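Local coordinates for protein Nrps/pks (PDB 4OPF) that probably loads and passes on, and may extend, acyl intermediates as a ketosynthase domain of the AT-less hybrid NRPS/PKS assembly line that makes oxazolomycin, at residues R105-Y110 / A181-G186; D288-E293 / P383-P388; A269-V274 / G400-A405; V213-A218 / F358-Q363. All coordinates share one frame; numbering follows the deposited sequence.

Interaction 1: residues R105-Y110 / A181-G186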
loop_
_atom_site.group_PDB
_atom_site.type_symbol
_atom_site.label_atom_id
_atom_site.label_comp_id
_atom_site.label_asym_id
_atom_site.label_seq_id
_atom_site.Cartn_x
_atom_site.Cartn_y
_atom_site.Cartn_z
ATOM N N ARG A 105 -7.716 19.121 -0.996
ATOM C CA ARG A 105 -6.334 19.064 -1.460
ATOM C C ARG A 105 -5.847 17.652 -1.749
ATOM O O ARG A 105 -6.436 16.680 -1.299
ATOM C CB ARG A 105 -5.439 19.767 -0.444
ATOM C CG ARG A 105 -5.733 21.276 -0.410
ATOM C CD ARG A 105 -4.832 22.017 0.566
ATOM N NE ARG A 105 -3.586 22.284 -0.130
ATOM C CZ ARG A 105 -3.333 23.352 -0.897
ATOM N NH1 ARG A 105 -2.174 23.396 -1.516
ATOM N NH2 ARG A 105 -4.188 24.343 -0.999
ATOM N N GLY A 106 -4.767 17.557 -2.513
ATOM C CA GLY A 106 -4.164 16.270 -2.902
ATOM C C GLY A 106 -3.338 15.647 -1.797
ATOM O O GLY A 106 -2.129 15.556 -1.892
ATOM N N ILE A 107 -4.006 15.260 -0.744
ATOM C CA ILE A 107 -3.370 14.775 0.456
ATOM C C ILE A 107 -3.709 13.285 0.596
ATOM O O ILE A 107 -4.859 12.935 0.623
ATOM C CB ILE A 107 -3.858 15.594 1.675
ATOM C CG1 ILE A 107 -3.460 17.072 1.443
ATOM C CG2 ILE A 107 -3.293 15.030 2.954
ATOM C CD1 ILE A 107 -3.709 17.947 2.629
ATOM N N GLY A 108 -2.692 12.433 0.654
ATOM C CA GLY A 108 -2.909 11.002 0.811
ATOM C C GLY A 108 -3.072 10.650 2.275
ATOM O O GLY A 108 -2.670 11.409 3.161
ATOM N N VAL A 109 -3.737 9.536 2.518
ATOM C CA VAL A 109 -3.992 9.010 3.829
ATOM C C VAL A 109 -3.513 7.559 3.851
ATOM O O VAL A 109 -3.939 6.733 3.054
ATOM C CB VAL A 109 -5.476 9.040 4.126
ATOM C CG1 VAL A 109 -5.814 8.397 5.471
ATOM C CG2 VAL A 109 -5.977 10.457 4.103
ATOM N N TYR A 110 -2.624 7.246 4.776
ATOM C CA TYR A 110 -1.999 5.948 4.872
ATOM C C TYR A 110 -2.084 5.493 6.302
ATOM O O TYR A 110 -1.470 6.108 7.183
ATOM C CB TYR A 110 -0.525 6.045 4.426
ATOM C CG TYR A 110 -0.415 6.586 3.013
ATOM C CD1 TYR A 110 -0.540 5.764 1.908
ATOM C CD2 TYR A 110 -0.349 7.932 2.791
ATOM C CE1 TYR A 110 -0.468 6.284 0.606
ATOM C CE2 TYR A 110 -0.271 8.446 1.515
ATOM C CZ TYR A 110 -0.345 7.622 0.432
ATOM O OH TYR A 110 -0.294 8.172 -0.839
ATOM N N ALA A 181 0.982 16.218 0.220
ATOM C CA ALA A 181 1.154 15.997 1.630
ATOM C C ALA A 181 0.496 14.701 1.952
ATOM O O ALA A 181 -0.236 14.169 1.132
ATOM C CB ALA A 181 0.520 17.142 2.413
ATOM N N ALA A 182 0.796 14.164 3.116
ATOM C CA ALA A 182 0.310 12.846 3.524
ATOM C C ALA A 182 0.003 12.767 5.016
ATOM O O ALA A 182 0.763 13.280 5.861
ATOM C CB ALA A 182 1.344 11.792 3.207
ATOM N N VAL A 183 -1.101 12.131 5.334
ATOM C CA VAL A 183 -1.407 11.798 6.686
ATOM C C VAL A 183 -0.974 10.341 6.862
ATOM O O VAL A 183 -1.363 9.470 6.062
ATOM C CB VAL A 183 -2.927 11.883 6.917
ATOM C CG1 VAL A 183 -3.295 11.313 8.250
ATOM C CG2 VAL A 183 -3.436 13.297 6.784
ATOM N N VAL A 184 -0.212 10.055 7.897
ATOM C CA VAL A 184 0.217 8.694 8.206
ATOM C C VAL A 184 -0.195 8.426 9.644
ATOM O O VAL A 184 0.079 9.216 10.525
ATOM C CB VAL A 184 1.738 8.580 8.077
ATOM C CG1 VAL A 184 2.287 7.242 8.549
ATOM C CG2 VAL A 184 2.112 8.737 6.635
ATOM N N ALA A 185 -0.839 7.301 9.896
ATOM C CA ALA A 185 -1.323 6.997 11.211
ATOM C C ALA A 185 -1.117 5.533 11.508
ATOM O O ALA A 185 -1.047 4.705 10.618
ATOM C CB ALA A 185 -2.821 7.256 11.309
ATOM N N GLY A 186 -1.158 5.235 12.785
ATOM C CA GLY A 186 -1.253 3.862 13.267
ATOM C C GLY A 186 -2.248 3.863 14.389
ATOM O O GLY A 186 -2.292 4.810 15.172
#

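Interaction 2: residues D288-E293 / P383-P388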
loop_
_atom_site.group_PDB
_atom_site.type_symbol
_atom_site.label_atom_id
_atom_site.label_comp_id
_atom_site.label_asym_id
_atom_site.label_seq_id
_atom_site.Cartn_x
_atom_site.Cartn_y
_atom_site.Cartn_z
ATOM N N ASP A 288 26.797 8.422 11.886
ATOM C CA ASP A 288 26.056 9.599 12.241
ATOM C C ASP A 288 24.738 9.291 12.913
ATOM O O ASP A 288 24.174 10.188 13.538
ATOM C CB ASP A 288 25.823 10.484 11.025
ATOM C CG ASP A 288 27.120 11.146 10.538
ATOM O OD1 ASP A 288 28.014 11.395 11.336
ATOM O OD2 ASP A 288 27.223 11.408 9.352
ATOM N N VAL A 289 24.259 8.060 12.806
ATOM C CA VAL A 289 22.993 7.678 13.475
ATOM C C VAL A 289 23.367 7.333 14.919
ATOM O O VAL A 289 24.080 6.387 15.171
ATOM C CB VAL A 289 22.303 6.514 12.771
ATOM C CG1 VAL A 289 21.005 6.120 13.462
ATOM C CG2 VAL A 289 22.032 6.850 11.305
ATOM N N THR A 290 22.837 8.122 15.831
ATOM C CA THR A 290 23.202 8.142 17.239
ATOM C C THR A 290 22.303 7.301 18.134
ATOM O O THR A 290 22.747 6.829 19.196
ATOM C CB THR A 290 23.164 9.599 17.710
ATOM O OG1 THR A 290 24.106 10.321 16.939
ATOM C CG2 THR A 290 23.467 9.788 19.177
ATOM N N TYR A 291 21.053 7.119 17.740
ATOM C CA TYR A 291 20.084 6.399 18.546
ATOM C C TYR A 291 19.206 5.537 17.645
ATOM O O TYR A 291 18.820 5.976 16.572
ATOM C CB TYR A 291 19.189 7.405 19.253
ATOM C CG TYR A 291 18.172 6.802 20.203
ATOM C CD1 TYR A 291 18.520 6.542 21.498
ATOM C CD2 TYR A 291 16.868 6.469 19.788
ATOM C CE1 TYR A 291 17.641 6.006 22.402
ATOM C CE2 TYR A 291 15.965 5.891 20.689
ATOM C CZ TYR A 291 16.347 5.691 21.993
ATOM O OH TYR A 291 15.508 5.163 22.959
ATOM N N ILE A 292 18.905 4.320 18.075
ATOM C CA ILE A 292 17.982 3.440 17.402
ATOM C C ILE A 292 16.885 2.996 18.390
ATOM O O ILE A 292 17.172 2.405 19.434
ATOM C CB ILE A 292 18.703 2.216 16.886
ATOM C CG1 ILE A 292 19.850 2.674 15.960
ATOM C CG2 ILE A 292 17.781 1.274 16.159
ATOM C CD1 ILE A 292 20.637 1.546 15.430
ATOM N N GLU A 293 15.646 3.306 18.041
ATOM C CA GLU A 293 14.478 2.674 18.623
ATOM C C GLU A 293 14.345 1.274 17.974
ATOM O O GLU A 293 13.911 1.129 16.837
ATOM C CB GLU A 293 13.251 3.534 18.384
ATOM C CG GLU A 293 11.879 2.883 18.712
ATOM C CD GLU A 293 11.567 2.747 20.202
ATOM O OE1 GLU A 293 12.340 3.362 21.016
ATOM O OE2 GLU A 293 10.554 2.022 20.564
ATOM N N PRO A 383 21.038 15.079 27.817
ATOM C CA PRO A 383 21.051 15.908 26.628
ATOM C C PRO A 383 21.683 15.128 25.502
ATOM O O PRO A 383 22.379 14.145 25.726
ATOM C CB PRO A 383 21.899 17.139 27.050
ATOM C CG PRO A 383 22.523 16.790 28.359
ATOM C CD PRO A 383 21.652 15.755 28.983
ATOM N N TRP A 384 21.403 15.532 24.276
ATOM C CA TRP A 384 21.900 14.785 23.148
ATOM C C TRP A 384 23.419 14.751 23.287
ATOM O O TRP A 384 24.018 15.725 23.644
ATOM C CB TRP A 384 21.452 15.417 21.815
ATOM C CG TRP A 384 21.468 14.459 20.610
ATOM C CD1 TRP A 384 22.457 14.334 19.710
ATOM C CD2 TRP A 384 20.454 13.510 20.227
ATOM N NE1 TRP A 384 22.136 13.391 18.797
ATOM C CE2 TRP A 384 20.905 12.872 19.088
ATOM C CE3 TRP A 384 19.194 13.183 20.721
ATOM C CZ2 TRP A 384 20.192 11.901 18.452
ATOM C CZ3 TRP A 384 18.451 12.213 20.065
ATOM C CH2 TRP A 384 18.958 11.598 18.930
ATOM N N PRO A 385 24.043 13.611 23.013
ATOM C CA PRO A 385 25.490 13.597 23.047
ATOM C C PRO A 385 26.091 14.477 21.968
ATOM O O PRO A 385 25.384 15.052 21.174
ATOM C CB PRO A 385 25.849 12.135 22.792
ATOM C CG PRO A 385 24.635 11.469 22.301
ATOM C CD PRO A 385 23.457 12.318 22.623
ATOM N N ASP A 386 27.414 14.552 21.945
ATOM C CA ASP A 386 28.134 15.360 20.974
ATOM C C ASP A 386 28.266 14.524 19.687
ATOM O O ASP A 386 29.287 13.911 19.426
ATOM C CB ASP A 386 29.508 15.772 21.575
ATOM C CG ASP A 386 30.220 16.835 20.756
ATOM O OD1 ASP A 386 29.759 17.127 19.625
ATOM O OD2 ASP A 386 31.252 17.366 21.240
ATOM N N ALA A 387 27.190 14.496 18.900
ATOM C CA ALA A 387 27.070 13.610 17.745
ATOM C C ALA A 387 25.847 14.047 16.954
ATOM O O ALA A 387 25.030 14.779 17.464
ATOM C CB ALA A 387 26.915 12.173 18.223
ATOM N N PRO A 388 25.727 13.622 15.689
ATOM C CA PRO A 388 24.660 14.229 14.898
ATOM C C PRO A 388 23.232 13.881 15.382
ATOM O O PRO A 388 22.998 12.804 16.009
ATOM C CB PRO A 388 24.912 13.687 13.489
ATOM C CG PRO A 388 26.371 13.373 13.464
ATOM C CD PRO A 388 26.746 12.961 14.850
#

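Interaction 3: residues A269-V274 / G400-A405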
loop_
_atom_site.group_PDB
_atom_site.type_symbol
_atom_site.label_atom_id
_atom_site.label_comp_id
_atom_site.label_asym_id
_atom_site.label_seq_id
_atom_site.Cartn_x
_atom_site.Cartn_y
_atom_site.Cartn_z
ATOM N N ALA A 269 19.587 -11.905 7.569
ATOM C CA ALA A 269 20.035 -11.188 6.330
ATOM C C ALA A 269 19.013 -10.124 5.898
ATOM O O ALA A 269 19.381 -9.049 5.402
ATOM C CB ALA A 269 20.273 -12.201 5.230
ATOM N N ALA A 270 17.716 -10.389 6.132
ATOM C CA ALA A 270 16.675 -9.437 5.757
ATOM C C ALA A 270 16.680 -8.263 6.730
ATOM O O ALA A 270 16.474 -7.145 6.344
ATOM C CB ALA A 270 15.312 -10.109 5.764
ATOM N N GLN A 271 16.966 -8.507 7.994
ATOM C CA GLN A 271 17.108 -7.400 8.966
ATOM C C GLN A 271 18.306 -6.513 8.662
ATOM O O GLN A 271 18.149 -5.306 8.614
ATOM C CB GLN A 271 17.162 -7.928 10.383
ATOM C CG GLN A 271 15.860 -8.622 10.794
ATOM C CD GLN A 271 15.853 -9.076 12.276
ATOM O OE1 GLN A 271 16.671 -8.662 13.092
ATOM N NE2 GLN A 271 14.924 -9.913 12.597
ATOM N N ARG A 272 19.461 -7.100 8.364
ATOM C CA ARG A 272 20.581 -6.313 7.882
ATOM C C ARG A 272 20.220 -5.543 6.621
ATOM O O ARG A 272 20.464 -4.357 6.546
ATOM C CB ARG A 272 21.805 -7.175 7.628
ATOM C CG ARG A 272 22.414 -7.778 8.880
ATOM C CD ARG A 272 23.724 -8.549 8.615
ATOM N NE ARG A 272 23.557 -9.835 7.980
ATOM C CZ ARG A 272 23.340 -10.990 8.605
ATOM N NH1 ARG A 272 23.192 -12.111 7.917
ATOM N NH2 ARG A 272 23.253 -11.063 9.921
ATOM N N GLY A 273 19.607 -6.211 5.655
ATOM C CA GLY A 273 19.320 -5.604 4.383
ATOM C C GLY A 273 18.381 -4.397 4.493
ATOM O O GLY A 273 18.587 -3.393 3.847
ATOM N N VAL A 274 17.333 -4.487 5.316
ATOM C CA VAL A 274 16.363 -3.401 5.375
ATOM C C VAL A 274 17.015 -2.205 6.043
ATOM O O VAL A 274 16.789 -1.051 5.659
ATOM C CB VAL A 274 15.065 -3.812 6.062
ATOM C CG1 VAL A 274 15.202 -3.815 7.579
ATOM C CG2 VAL A 274 13.991 -2.860 5.666
ATOM N N GLY A 400 6.703 -11.514 8.534
ATOM C CA GLY A 400 7.685 -11.543 7.443
ATOM C C GLY A 400 8.135 -10.153 7.087
ATOM O O GLY A 400 9.221 -9.969 6.577
ATOM N N THR A 401 7.339 -9.156 7.399
ATOM C CA THR A 401 7.616 -7.762 6.966
ATOM C C THR A 401 8.597 -7.039 7.907
ATOM O O THR A 401 8.376 -7.014 9.094
ATOM C CB THR A 401 6.316 -6.934 6.892
ATOM O OG1 THR A 401 5.455 -7.454 5.856
ATOM C CG2 THR A 401 6.592 -5.511 6.506
ATOM N N ASN A 402 9.656 -6.434 7.367
ATOM C CA ASN A 402 10.526 -5.594 8.105
ATOM C C ASN A 402 10.536 -4.198 7.547
ATOM O O ASN A 402 10.442 -3.993 6.312
ATOM C CB ASN A 402 11.956 -6.109 8.004
ATOM C CG ASN A 402 12.069 -7.556 8.323
ATOM O OD1 ASN A 402 11.770 -7.978 9.427
ATOM N ND2 ASN A 402 12.505 -8.337 7.370
ATOM N N ALA A 403 10.729 -3.229 8.437
ATOM C CA ALA A 403 10.795 -1.856 8.057
ATOM C C ALA A 403 11.785 -1.114 8.923
ATOM O O ALA A 403 11.929 -1.460 10.102
ATOM C CB ALA A 403 9.428 -1.242 8.190
ATOM N N HIS A 404 12.415 -0.081 8.360
ATOM C CA HIS A 404 13.384 0.706 9.094
ATOM C C HIS A 404 13.397 2.111 8.543
ATOM O O HIS A 404 13.417 2.323 7.339
ATOM C CB HIS A 404 14.769 0.052 8.937
ATOM C CG HIS A 404 15.860 0.630 9.795
ATOM N ND1 HIS A 404 16.014 0.318 11.132
ATOM C CD2 HIS A 404 16.914 1.425 9.478
ATOM C CE1 HIS A 404 17.073 0.952 11.607
ATOM N NE2 HIS A 404 17.659 1.597 10.618
ATOM N N ALA A 405 13.359 3.095 9.430
ATOM C CA ALA A 405 13.298 4.486 9.035
ATOM C C ALA A 405 14.421 5.251 9.716
ATOM O O ALA A 405 14.736 4.983 10.890
ATOM C CB ALA A 405 11.956 5.074 9.424
#

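Interaction 4: residues V213-A218 / F358-Q363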
loop_
_atom_site.group_PDB
_atom_site.type_symbol
_atom_site.label_atom_id
_atom_site.label_comp_id
_atom_site.label_asym_id
_atom_site.label_seq_id
_atom_site.Cartn_x
_atom_site.Cartn_y
_atom_site.Cartn_z
ATOM N N VAL A 213 12.890 -6.980 27.881
ATOM C CA VAL A 213 13.562 -7.127 26.596
ATOM C C VAL A 213 15.084 -7.017 26.739
ATOM O O VAL A 213 15.578 -6.537 27.765
ATOM C CB VAL A 213 12.944 -6.185 25.513
ATOM C CG1 VAL A 213 13.101 -4.706 25.852
ATOM C CG2 VAL A 213 13.515 -6.495 24.148
ATOM N N PHE A 214 15.806 -7.553 25.733
ATOM C CA PHE A 214 17.309 -7.621 25.686
ATOM C C PHE A 214 17.925 -8.161 26.993
ATOM O O PHE A 214 18.968 -7.691 27.445
ATOM C CB PHE A 214 17.941 -6.272 25.258
ATOM C CG PHE A 214 17.494 -5.823 23.911
ATOM C CD1 PHE A 214 17.696 -6.631 22.796
ATOM C CD2 PHE A 214 16.821 -4.623 23.743
ATOM C CE1 PHE A 214 17.241 -6.250 21.534
ATOM C CE2 PHE A 214 16.368 -4.239 22.483
ATOM C CZ PHE A 214 16.598 -5.050 21.378
ATOM N N ASP A 215 17.282 -9.218 27.489
ATOM C CA ASP A 215 17.245 -9.582 28.897
ATOM C C ASP A 215 16.726 -11.027 29.029
ATOM O O ASP A 215 15.791 -11.419 28.315
ATOM C CB ASP A 215 16.237 -8.654 29.587
ATOM C CG ASP A 215 16.179 -8.851 31.092
ATOM O OD1 ASP A 215 15.726 -9.908 31.592
ATOM O OD2 ASP A 215 16.565 -7.910 31.794
ATOM N N ARG A 216 17.271 -11.802 29.969
ATOM C CA ARG A 216 16.847 -13.218 30.179
ATOM C C ARG A 216 15.387 -13.508 30.633
ATOM O O ARG A 216 14.906 -14.630 30.453
ATOM C CB ARG A 216 17.778 -13.907 31.175
ATOM C CG ARG A 216 19.115 -14.278 30.598
ATOM C CD ARG A 216 19.796 -15.251 31.539
ATOM N NE ARG A 216 20.383 -14.623 32.746
ATOM C CZ ARG A 216 20.283 -15.061 34.020
ATOM N NH1 ARG A 216 19.614 -16.174 34.342
ATOM N NH2 ARG A 216 20.886 -14.378 35.006
ATOM N N ARG A 217 14.695 -12.545 31.238
ATOM C CA ARG A 217 13.300 -12.774 31.652
ATOM C C ARG A 217 12.286 -12.529 30.522
ATOM O O ARG A 217 11.081 -12.742 30.715
ATOM C CB ARG A 217 12.965 -11.923 32.873
ATOM C CG ARG A 217 13.710 -12.374 34.127
ATOM C CD ARG A 217 13.763 -11.259 35.167
ATOM N NE ARG A 217 14.650 -10.156 34.770
ATOM C CZ ARG A 217 14.823 -9.032 35.464
ATOM N NH1 ARG A 217 14.163 -8.829 36.604
ATOM N NH2 ARG A 217 15.654 -8.104 35.013
ATOM N N ALA A 218 12.778 -12.106 29.351
ATOM C CA ALA A 218 11.919 -11.734 28.196
ATOM C C ALA A 218 10.881 -12.810 27.772
ATOM O O ALA A 218 11.245 -13.929 27.389
ATOM C CB ALA A 218 12.790 -11.308 27.001
ATOM N N PHE A 358 16.149 4.073 28.908
ATOM C CA PHE A 358 15.694 2.745 28.610
ATOM C C PHE A 358 15.417 1.985 29.904
ATOM O O PHE A 358 16.252 1.964 30.819
ATOM C CB PHE A 358 16.744 2.027 27.803
ATOM C CG PHE A 358 16.416 0.603 27.523
ATOM C CD1 PHE A 358 15.343 0.271 26.731
ATOM C CD2 PHE A 358 17.176 -0.415 28.069
ATOM C CE1 PHE A 358 15.033 -1.053 26.466
ATOM C CE2 PHE A 358 16.891 -1.743 27.789
ATOM C CZ PHE A 358 15.808 -2.067 26.989
ATOM N N LEU A 359 14.251 1.345 29.979
ATOM C CA LEU A 359 13.820 0.681 31.208
ATOM C C LEU A 359 14.353 -0.753 31.433
ATOM O O LEU A 359 14.801 -1.073 32.518
ATOM C CB LEU A 359 12.291 0.738 31.333
ATOM C CG LEU A 359 11.718 2.009 31.967
ATOM C CD1 LEU A 359 12.188 3.257 31.236
ATOM C CD2 LEU A 359 10.192 1.972 31.951
ATOM N N SER A 360 14.356 -1.613 30.437
ATOM C CA SER A 360 14.736 -3.032 30.642
ATOM C C SER A 360 16.258 -3.305 30.523
ATOM O O SER A 360 17.063 -2.531 31.068
ATOM C CB SER A 360 13.923 -3.931 29.699
ATOM O OG SER A 360 14.073 -5.289 30.049
ATOM N N GLY A 361 16.660 -4.410 29.846
ATOM C CA GLY A 361 18.086 -4.761 29.583
ATOM C C GLY A 361 18.969 -5.138 30.785
ATOM O O GLY A 361 20.211 -5.194 30.686
ATOM N N ARG A 362 18.313 -5.466 31.900
ATOM C CA ARG A 362 18.940 -5.484 33.227
ATOM C C ARG A 362 19.397 -6.912 33.593
ATOM O O ARG A 362 19.493 -7.263 34.778
ATOM C CB ARG A 362 17.981 -4.914 34.323
ATOM C CG ARG A 362 16.709 -4.168 33.874
ATOM C CD ARG A 362 15.509 -5.111 33.748
ATOM N NE ARG A 362 14.231 -4.413 33.766
ATOM C CZ ARG A 362 13.111 -4.845 33.188
ATOM N NH1 ARG A 362 13.092 -5.977 32.486
ATOM N NH2 ARG A 362 12.005 -4.103 33.281
ATOM N N GLN A 363 19.688 -7.722 32.576
ATOM C CA GLN A 363 20.029 -9.137 32.755
ATOM C C GLN A 363 20.547 -9.625 31.397
ATOM O O GLN A 363 19.853 -10.359 30.681
ATOM C CB GLN A 363 18.795 -9.934 33.231
ATOM C CG GLN A 363 19.090 -11.279 33.892
ATOM C CD GLN A 363 18.088 -11.644 34.982
ATOM O OE1 GLN A 363 17.299 -12.585 34.833
ATOM N NE2 GLN A 363 18.116 -10.895 36.088
#

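Interaction 1: residues R105-Y110 / A181-G186
Gly108 and Tyr110, in register with Ala182 and Val184, exchange backbone bonds with Ala181, Val183 and Ala185 in a parallel ladder, the axes of strands 107-110 and 181-186 approaching to 4.5 Å and lying 18° from exact alignment. Gly108 is held through both backbone groups: its N donates to Ala181 O, and its O accepts from Val183 N at 2.8 Å in a nearly straight bond. Tyr110 repeats the pattern two residues on, its N giving to Val183 O and its O taking from Ala185 N. This pairing belongs to the N-terminal half of the thiolase fold, where strand 107-112 lies between strands 153-156 and 181-188, and it is buried almost throughout. On the face that carries Ile107 and Val109, the branches of Ile107 divide the work: CG1 meets Ala181 CB at 4.1 Å, while CG2 leans along the sheet to Val183 CG2 at 4.2 Å. Helix 138-147 packs over Val109 on this face. On the reverse face Tyr110 turns its CG beside the backbone N (chi1 -57°), which carries the ring back past Gly108, where no side chain stands in its way. The ring presents an edge to the neighbouring strand, with CE2 4.1 Å from Ala182 CB and CD2 3.8 Å from Val183 O, both partners near its plane. Beyond it, His169, Ala170 and Ala173 of helix 162-175 pack against the tyrosine.

Interaction 2: residues D288-E293 / P383-P388
Thr290 sets OG1 beside its backbone N and sends CG2 anti to it (chi1 -61°), while Trp384 swings its indole anti to its own N (chi1 -158°), and these two choices bring both polar groups to Pro388 O. Thr290 OG1 donates to that oxygen at 2.9 Å, lying in the carbonyl plane. Trp384 NE1 reaches Pro388 O at 3.0 Å from a different direction, 58° out of the plane. Two donors therefore grip one carbonyl and fix the loop 383-388 on itself as well as on its neighbour. The threonine methyl CG2 meets Pro385 CG tip to tip at 3.7 Å; Thr290 CB itself lies 3.8 Å from Trp384 CZ2. Pro385 CD also packs over one face of the indole, toward its rim. At the outer end Asp288 and Pro388 cross at about a right angle, Asp288 OD1 3.3 Å from Pro388 CG. Tyr291 adds only its CB, against Trp384 CH2; its hydroxyl bonds Lys345 instead. Met349 and Leu350 of helix 338-352 also touch the tryptophan. The contact ties together the lead-ins to strands 291-293 and 390-396, parallel neighbours in the C-terminal half of the thiolase fold.

Interaction 3: residues A269-V274 / G400-A405
Val274 wedges its two methyls against the strand at Asn402, Ala403 and His404, and this is the close-packed part of the contact. With chi1 at 79°, CG1 sits between the backbone N and the carbonyl carbon, where it meets Asn402 CB at 4.0 Å and His404 CB at 4.1 Å. CG2 takes the other direction and rests 3.8 Å from Asn402 O and 4.1 Å from Ala403 CA. One turn earlier Ala270 CB approaches Asn402 ND2 at 3.7 Å. Packing then slackens toward Gln271, whose CG comes no nearer than 4.4 Å to Asn402 OD1; its chain lies instead among Phe396, Pro266 and helix 300-314. Further round the helix, Arg272 is partly exposed, makes no contact with the strand and packs on Ala309 and Val313 of helix 300-314. The axis of helix segment 269-274 comes within 8.2 Å of that of strand 401-405, at 29° to it, an alpha-on-beta packing in the C-terminal half of the thiolase fold. The polar ends of the strand residues look elsewhere: His404 bonds Ser394 through ND1 and Tyr314 through NE2, while Asn402 ND2 serves Asn255 and Asp257. Asn255 also donates to Ala270 O, so it bridges helix and strand indirectly. The direct contact is thus one of van der Waals fit, while the buried Asn402 ND2 and both His404 ring nitrogens find their partners in third residues.

Interaction 4: residues V213-A218 / F358-Q363
Arg216 N gives a backbone bond to Gln363 O at 3.0 Å, in the carbonyl plane, where the loop between strands 181-188 and 226-234 meets the loop between strands 354-355 and 375-376 in the thiolase-fold ketosynthase. Asp215 opens a type I beta turn that runs to Ala218 and also forms an Asx turn, its OD1 accepting from Arg217 N at 2.9 Å on the anti lone pair. A second backbone bond between the loops runs from Gly361 N to Val213 O, though the position of that oxygen is less certain. From backbone to side chain, the bond of Val213 N to Ser360 OG is doubtful because the serine has a second conformer. With CG anti to the backbone N (chi1 -175°), Asp215 OD2 takes a weak bond from the backbone N of Arg362 and pairs with Arg217 NH2 in a long salt bridge of 3.4 Å. Flat groups pile up on the exposed side. The Gln363 amide, poorly ordered, lies roughly sandwiched between two guanidinium groups, nearly parallel to that of Arg217. Arg362 comes over the other face of the Arg217 guanidinium. The aromatic and apolar packing lies at the other end. Phe377 stacks on Phe358, whose CZ lies at the edge of the Phe214 ring, and Val213 CG1 touches the edge of the Phe358 ring, 3.9 Å from Phe358 CZ.

Interactions 1, 2 and 3 all reach one mixed sheet, while interaction 4 joins loops beyond it. Interaction 1 closes first along the chain and lies in the N-terminal half of the thiolase fold; its centre is about 36 Å from that of interaction 4, on the opposite side of the chain's centre. Interaction 2 is nested within the loop that interaction 3 closes, and helix 268-282 leads on to strand 291-293; the nearest atoms of the two contacts are about 5 Å apart. Interaction 4 crosses both in sequence, bringing a loop that follows strand 181-188 onto the C-terminal half. Interactions 1 to 3 each pack within one half, and interaction 4 is the one that joins the two.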